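Local coordinates for Lmo0135 protein (Listeria monocytogenes EGD-e, PDB 5ISU), which is a substrate-binding protein of an ABC transporter, probably taking part in peptide uptake across the membrane, at residues K271-R276 against A457-I462; Y260-E265 against Y419-Y424. All coordinates share one frame; numbering follows the deposited sequence.

Interaction 1. Residues K271-R276 against A457-I462; sequences KSKELR and ADDAVI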
loop_
_atom_site.group_PDB
_atom_site.type_symbol
_atom_site.label_atom_id
_atom_site.label_comp_id
_atom_site.label_asym_id
_atom_site.label_seq_id
_atom_site.Cartn_x
_atom_site.Cartn_y
_atom_site.Cartn_z
ATOM N N LYS A 271 -6.882 -23.800 -15.981
ATOM C CA LYS A 271 -6.348 -23.283 -17.249
ATOM C C LYS A 271 -7.509 -22.857 -18.124
ATOM O O LYS A 271 -7.350 -22.044 -19.027
ATOM C CB LYS A 271 -5.616 -24.390 -18.027
ATOM C CG LYS A 271 -4.336 -24.945 -17.426
ATOM C CD LYS A 271 -3.135 -24.042 -17.658
ATOM C CE LYS A 271 -1.838 -24.825 -17.464
ATOM N NZ LYS A 271 -0.638 -23.976 -17.651
ATOM N N SER A 272 -8.659 -23.484 -17.889
ATOM C CA SER A 272 -9.880 -23.197 -18.633
ATOM C C SER A 272 -10.483 -21.834 -18.276
ATOM O O SER A 272 -10.868 -21.588 -17.123
ATOM C CB SER A 272 -10.920 -24.292 -18.354
ATOM O OG SER A 272 -12.195 -23.955 -18.872
ATOM N N LYS A 273 -10.557 -20.964 -19.278
ATOM C CA LYS A 273 -11.165 -19.648 -19.150
ATOM C C LYS A 273 -12.605 -19.854 -18.675
ATOM O O LYS A 273 -13.061 -19.194 -17.748
ATOM C CB LYS A 273 -11.139 -18.951 -20.506
ATOM C CG LYS A 273 -11.656 -17.527 -20.548
ATOM C CD LYS A 273 -11.450 -16.969 -21.948
ATOM C CE LYS A 273 -11.768 -15.485 -22.051
ATOM N NZ LYS A 273 -11.488 -14.934 -23.414
ATOM N N GLU A 274 -13.284 -20.828 -19.279
ATOM C CA GLU A 274 -14.671 -21.155 -18.935
ATOM C C GLU A 274 -14.859 -21.477 -17.441
ATOM O O GLU A 274 -15.800 -20.964 -16.802
ATOM C CB GLU A 274 -15.203 -22.305 -19.806
ATOM C CG GLU A 274 -15.501 -21.953 -21.271
ATOM C CD GLU A 274 -14.275 -21.666 -22.153
ATOM O OE1 GLU A 274 -13.127 -21.635 -21.649
ATOM O OE2 GLU A 274 -14.471 -21.470 -23.376
ATOM N N LEU A 275 -13.961 -22.284 -16.874
ATOM C CA LEU A 275 -14.061 -22.616 -15.455
ATOM C C LEU A 275 -13.870 -21.377 -14.594
ATOM O O LEU A 275 -14.629 -21.160 -13.647
ATOM C CB LEU A 275 -13.047 -23.676 -15.050
ATOM C CG LEU A 275 -13.151 -24.172 -13.600
ATOM C CD1 LEU A 275 -14.564 -24.647 -13.262
ATOM C CD2 LEU A 275 -12.138 -25.276 -13.351
ATOM N N ARG A 276 -12.865 -20.562 -14.930
ATOM C CA ARG A 276 -12.585 -19.328 -14.187
ATOM C C ARG A 276 -13.778 -18.373 -14.232
ATOM O O ARG A 276 -14.090 -17.716 -13.229
ATOM C CB ARG A 276 -11.319 -18.621 -14.704
ATOM C CG ARG A 276 -10.043 -19.432 -14.509
ATOM C CD ARG A 276 -8.784 -18.593 -14.588
ATOM N NE ARG A 276 -8.625 -17.908 -15.870
ATOM C CZ ARG A 276 -8.027 -18.414 -16.957
ATOM N NH1 ARG A 276 -7.530 -19.651 -16.963
ATOM N NH2 ARG A 276 -7.930 -17.674 -18.058
ATOM N N ALA A 457 -9.691 -8.793 -17.005
ATOM C CA ALA A 457 -11.090 -9.051 -16.671
ATOM C C ALA A 457 -11.671 -10.087 -17.631
ATOM O O ALA A 457 -12.280 -11.049 -17.199
ATOM C CB ALA A 457 -11.911 -7.764 -16.704
ATOM N N ASP A 458 -11.460 -9.898 -18.931
ATOM C CA ASP A 458 -11.940 -10.867 -19.929
ATOM C C ASP A 458 -11.406 -12.279 -19.696
ATOM O O ASP A 458 -12.156 -13.228 -19.838
ATOM C CB ASP A 458 -11.597 -10.427 -21.341
ATOM C CG ASP A 458 -12.328 -9.162 -21.756
ATOM O OD1 ASP A 458 -13.358 -8.826 -21.145
ATOM O OD2 ASP A 458 -11.874 -8.504 -22.714
ATOM N N ASP A 459 -10.143 -12.425 -19.295
ATOM C CA ASP A 459 -9.570 -13.774 -19.047
ATOM C C ASP A 459 -9.802 -14.308 -17.635
ATOM O O ASP A 459 -9.298 -15.397 -17.279
ATOM C CB ASP A 459 -8.070 -13.821 -19.389
ATOM C CG ASP A 459 -7.808 -13.861 -20.886
ATOM O OD1 ASP A 459 -8.786 -13.879 -21.655
ATOM O OD2 ASP A 459 -6.622 -13.894 -21.291
ATOM N N ALA A 460 -10.583 -13.563 -16.850
ATOM C CA ALA A 460 -10.865 -13.915 -15.473
ATOM C C ALA A 460 -9.632 -14.466 -14.776
ATOM O O ALA A 460 -9.663 -15.560 -14.208
ATOM C CB ALA A 460 -12.024 -14.897 -15.400
ATOM N N VAL A 461 -8.552 -13.692 -14.827
ATOM C CA VAL A 461 -7.273 -14.067 -14.205
ATOM C C VAL A 461 -7.408 -14.122 -12.688
ATOM O O VAL A 461 -6.824 -14.991 -12.023
ATOM C CB VAL A 461 -6.160 -13.079 -14.595
ATOM C CG1 VAL A 461 -4.841 -13.469 -13.945
ATOM C CG2 VAL A 461 -6.019 -13.041 -16.111
ATOM N N ILE A 462 -8.147 -13.159 -12.147
ATOM C CA ILE A 462 -8.456 -13.113 -10.723
ATOM C C ILE A 462 -9.931 -12.758 -10.612
ATOM O O ILE A 462 -10.598 -12.594 -11.622
ATOM C CB ILE A 462 -7.645 -12.032 -9.987
ATOM C CG1 ILE A 462 -7.991 -10.628 -10.523
ATOM C CG2 ILE A 462 -6.155 -12.321 -10.112
ATOM C CD1 ILE A 462 -7.521 -9.502 -9.631
#
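Asp458, in the last turn of helix 442-458, meets Lys273 through its backbone: the carbonyl O lies 3.2 Å from Lys273 CE, so that the lysine's aliphatic end passes alongside the helix terminus. Lys273 gets there with CG anti to its own backbone N (chi1 -176°) and the remaining chain stretched out, which carries the ammonium from the first turn of helix 273-281 across to Asp459. There NZ forms a weak salt bridge with Asp459 OD1 at 3.4 Å, while the other carboxylate oxygen, OD2, is hydrogen-bonded to Tyr424 OH. The backbone carbonyl of Asp459 is the centre of the contact. Arg276 grips this one oxygen side-on with two nitrogens, NE to Asp459 O at 3.0 Å and NH2 to Asp459 O at 2.8 Å, and the oxygen lies within 3° of the guanidinium plane. A bend at chi3 (-60°) turns the planar group for this two-nitrogen grip. At Ala460 the chain takes up positive phi, as the C-prime residue of a Schellman motif that ends the helix. Arg276 NE, already bonded to Asp459 O, also reaches Ala460 O in a weak bond at 3.1 Å. The alanine methyl packs against the arginine stem, Ala460 CB to Arg276 CB 3.9 Å. On the far side of the guanidinium, NH1 reaches back to the carbonyls of Leu270 and, weakly, Lys271, just ahead of the Ser272 N-cap. A buried arginine thus joins the start of one helix to the end of another: the carbonyls of Asp459 and Ala460 follow the C-terminal end of helix 442-458, where the negative end of the helix dipole would be expected to favour the arginine's positive charge.

Interaction 2. Residues Y260-E265 against Y419-Y424; sequences YATFNE and YNYSNY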
loop_
_atom_site.group_PDB
_atom_site.type_symbol
_atom_site.label_atom_id
_atom_site.label_comp_id
_atom_site.label_asym_id
_atom_site.label_seq_id
_atom_site.Cartn_x
_atom_site.Cartn_y
_atom_site.Cartn_z
ATOM N N TYR A 260 -9.009 -9.661 -3.225
ATOM C CA TYR A 260 -9.307 -10.489 -4.379
ATOM C C TYR A 260 -8.979 -11.954 -4.191
ATOM O O TYR A 260 -8.293 -12.331 -3.257
ATOM C CB TYR A 260 -8.536 -9.967 -5.584
ATOM C CG TYR A 260 -7.040 -10.142 -5.525
ATOM C CD1 TYR A 260 -6.256 -9.342 -4.702
ATOM C CD2 TYR A 260 -6.405 -11.099 -6.286
ATOM C CE1 TYR A 260 -4.886 -9.492 -4.635
ATOM C CE2 TYR A 260 -5.018 -11.252 -6.254
ATOM C CZ TYR A 260 -4.264 -10.448 -5.423
ATOM O OH TYR A 260 -2.898 -10.596 -5.369
ATOM N N ALA A 261 -9.489 -12.773 -5.105
ATOM C CA ALA A 261 -9.201 -14.196 -5.147
ATOM C C ALA A 261 -8.400 -14.476 -6.413
ATOM O O ALA A 261 -8.692 -13.925 -7.447
ATOM C CB ALA A 261 -10.484 -14.981 -5.166
ATOM N N THR A 262 -7.392 -15.330 -6.318
ATOM C CA THR A 262 -6.564 -15.708 -7.463
ATOM C C THR A 262 -6.927 -17.112 -7.890
ATOM O O THR A 262 -7.236 -17.930 -7.050
ATOM C CB THR A 262 -5.085 -15.815 -7.066
ATOM O OG1 THR A 262 -4.919 -16.929 -6.177
ATOM C CG2 THR A 262 -4.587 -14.565 -6.379
ATOM N N PHE A 263 -6.853 -17.407 -9.184
ATOM C CA PHE A 263 -7.106 -18.779 -9.685
ATOM C C PHE A 263 -5.755 -19.335 -10.108
ATOM O O PHE A 263 -5.127 -18.781 -11.010
ATOM C CB PHE A 263 -8.091 -18.793 -10.850
ATOM C CG PHE A 263 -9.464 -18.260 -10.497
ATOM C CD1 PHE A 263 -10.281 -18.947 -9.618
ATOM C CD2 PHE A 263 -9.958 -17.112 -11.099
ATOM C CE1 PHE A 263 -11.542 -18.468 -9.297
ATOM C CE2 PHE A 263 -11.223 -16.635 -10.794
ATOM C CZ PHE A 263 -12.013 -17.316 -9.890
ATOM N N ASN A 264 -5.298 -20.397 -9.435
ATOM C CA ASN A 264 -3.966 -20.976 -9.706
ATOM C C ASN A 264 -3.918 -21.787 -10.998
ATOM O O ASN A 264 -4.290 -22.964 -11.015
ATOM C CB ASN A 264 -3.520 -21.865 -8.541
ATOM C CG ASN A 264 -2.037 -22.236 -8.606
ATOM O OD1 ASN A 264 -1.354 -21.973 -9.595
ATOM N ND2 ASN A 264 -1.529 -22.826 -7.532
ATOM N N GLU A 265 -3.415 -21.174 -12.067
ATOM C CA GLU A 265 -3.323 -21.863 -13.354
ATOM C C GLU A 265 -2.296 -23.011 -13.411
ATOM O O GLU A 265 -2.187 -23.670 -14.437
ATOM C CB GLU A 265 -3.122 -20.870 -14.496
ATOM C CG GLU A 265 -4.284 -19.895 -14.593
ATOM C CD GLU A 265 -4.236 -18.989 -15.813
ATOM O OE1 GLU A 265 -3.652 -19.381 -16.845
ATOM O OE2 GLU A 265 -4.840 -17.891 -15.750
ATOM N N TYR A 419 5.253 -12.258 -7.832
ATOM C CA TYR A 419 3.957 -12.152 -7.146
ATOM C C TYR A 419 2.763 -12.462 -8.073
ATOM O O TYR A 419 1.646 -12.070 -7.786
ATOM C CB TYR A 419 3.819 -10.790 -6.441
ATOM C CG TYR A 419 5.052 -10.398 -5.639
ATOM C CD1 TYR A 419 5.402 -11.086 -4.470
ATOM C CD2 TYR A 419 5.857 -9.327 -6.034
ATOM C CE1 TYR A 419 6.533 -10.731 -3.740
ATOM C CE2 TYR A 419 6.987 -8.960 -5.304
ATOM C CZ TYR A 419 7.321 -9.663 -4.158
ATOM O OH TYR A 419 8.434 -9.306 -3.423
ATOM N N ASN A 420 3.009 -13.188 -9.168
ATOM C CA ASN A 420 1.951 -13.599 -10.112
ATOM C C ASN A 420 1.310 -14.857 -9.510
ATOM O O ASN A 420 1.600 -15.989 -9.927
ATOM C CB ASN A 420 2.580 -13.881 -11.490
ATOM C CG ASN A 420 1.562 -14.234 -12.584
ATOM O OD1 ASN A 420 0.421 -14.627 -12.328
ATOM N ND2 ASN A 420 2.008 -14.116 -13.835
ATOM N N TYR A 421 0.435 -14.644 -8.531
ATOM C CA TYR A 421 -0.222 -15.750 -7.788
ATOM C C TYR A 421 -1.075 -16.693 -8.642
ATOM O O TYR A 421 -1.190 -17.892 -8.342
ATOM C CB TYR A 421 -1.046 -15.196 -6.603
ATOM C CG TYR A 421 -0.191 -14.407 -5.602
ATOM C CD1 TYR A 421 0.863 -15.025 -4.926
ATOM C CD2 TYR A 421 -0.443 -13.061 -5.322
ATOM C CE1 TYR A 421 1.651 -14.333 -4.021
ATOM C CE2 TYR A 421 0.342 -12.361 -4.411
ATOM C CZ TYR A 421 1.387 -13.007 -3.762
ATOM O OH TYR A 421 2.176 -12.346 -2.859
ATOM N N SER A 422 -1.639 -16.151 -9.714
ATOM C CA SER A 422 -2.470 -16.916 -10.621
ATOM C C SER A 422 -1.632 -17.760 -11.611
ATOM O O SER A 422 -2.165 -18.667 -12.237
ATOM C CB SER A 422 -3.398 -15.970 -11.386
ATOM O OG SER A 422 -4.198 -15.181 -10.506
ATOM N N ASN A 423 -0.335 -17.457 -11.735
ATOM C CA ASN A 423 0.586 -18.157 -12.659
ATOM C C ASN A 423 0.097 -18.063 -14.123
ATOM O O ASN A 423 0.269 -18.997 -14.920
ATOM C CB ASN A 423 0.810 -19.617 -12.228
ATOM C CG ASN A 423 1.415 -19.730 -10.844
ATOM O OD1 ASN A 423 2.523 -19.276 -10.610
ATOM N ND2 ASN A 423 0.695 -20.374 -9.923
ATOM N N TYR A 424 -0.475 -16.903 -14.448
ATOM C CA TYR A 424 -1.014 -16.581 -15.774
ATOM C C TYR A 424 0.101 -16.154 -16.731
ATOM O O TYR A 424 0.803 -15.177 -16.482
ATOM C CB TYR A 424 -2.044 -15.463 -15.598
ATOM C CG TYR A 424 -2.652 -14.854 -16.842
ATOM C CD1 TYR A 424 -3.564 -15.563 -17.623
ATOM C CD2 TYR A 424 -2.396 -13.529 -17.179
ATOM C CE1 TYR A 424 -4.158 -14.980 -18.729
ATOM C CE2 TYR A 424 -2.984 -12.947 -18.286
ATOM C CZ TYR A 424 -3.864 -13.670 -19.052
ATOM O OH TYR A 424 -4.446 -13.085 -20.152
#
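Glu265 N donates to Ser422 O at 2.8 Å, a nearly straight bond that joins the chain just past the end of strand 248-263 to a type I beta turn, Asn420 to Asn423, in the loop before helix 427-438. Beside it the two asparagine amides meet: Asn423 ND2 gives a hydrogen to Asn264 OD1 at 2.6 Å, lying above the acceptor's carbonyl plane while the oxygen stays close to the plane of the donor amide, the two amides being turned 39° apart. Asn264 has CG anti to its backbone N (chi1 -167°), which swings the amide over to the turn; its OD1 also accepts from Asn266 N, and its ND2 is bonded to the carbonyls of Asn390 and Tyr393. Asn423 OD1 in turn takes a bond from Arg388 NE, so both buried amides are held at each end. Within the turn segment, Asn420 OD1 accepts from Tyr424 N and Asn420 ND2 donates to Tyr424 O, so one side chain bridges both backbone polar atoms of Tyr424. Nearer the strand, Ser422 CA makes a CH...O contact with Phe263 O at 3.3 Å, and Ser422 OG, bonded to Val461 O, rests against Thr262 CB. The outer packing is built on the rings of Tyr421 and Tyr424. Thr262 CG2 touches Tyr421 CB at 3.6 Å, and Tyr260, crossing Tyr421 at about a right angle, brings its hydroxyl to the edge of that ring. At the other end Glu265 runs side by side with Tyr424, whose hydroxyl has Asp459 as partner; the carboxylate and ring planes are 72° apart, and Glu265 OE2 comes in at the ring edge, 3.2 Å from Tyr424 CD1.

From the N terminus, the chain first leaves strand 248-263 through residues 260-265 and, a few residues on, enters helix 273-281 through residues 271-276. Interaction 2 closes the first loop when residues 419-424 return to the strand end; interaction 1 closes the second when helix 442-458 ends at residues 457-462. The segments alternate, so the two loops cross instead of nesting. Their centres lie 10 Å apart and the contacts touch, Lys271 CE packing on Glu265 O and Ile462 CB on Ala261 O. Together they tie two consecutive elements, a strand and a helix, to the turn ahead of helix 427-438 and the entry to strand 462-475.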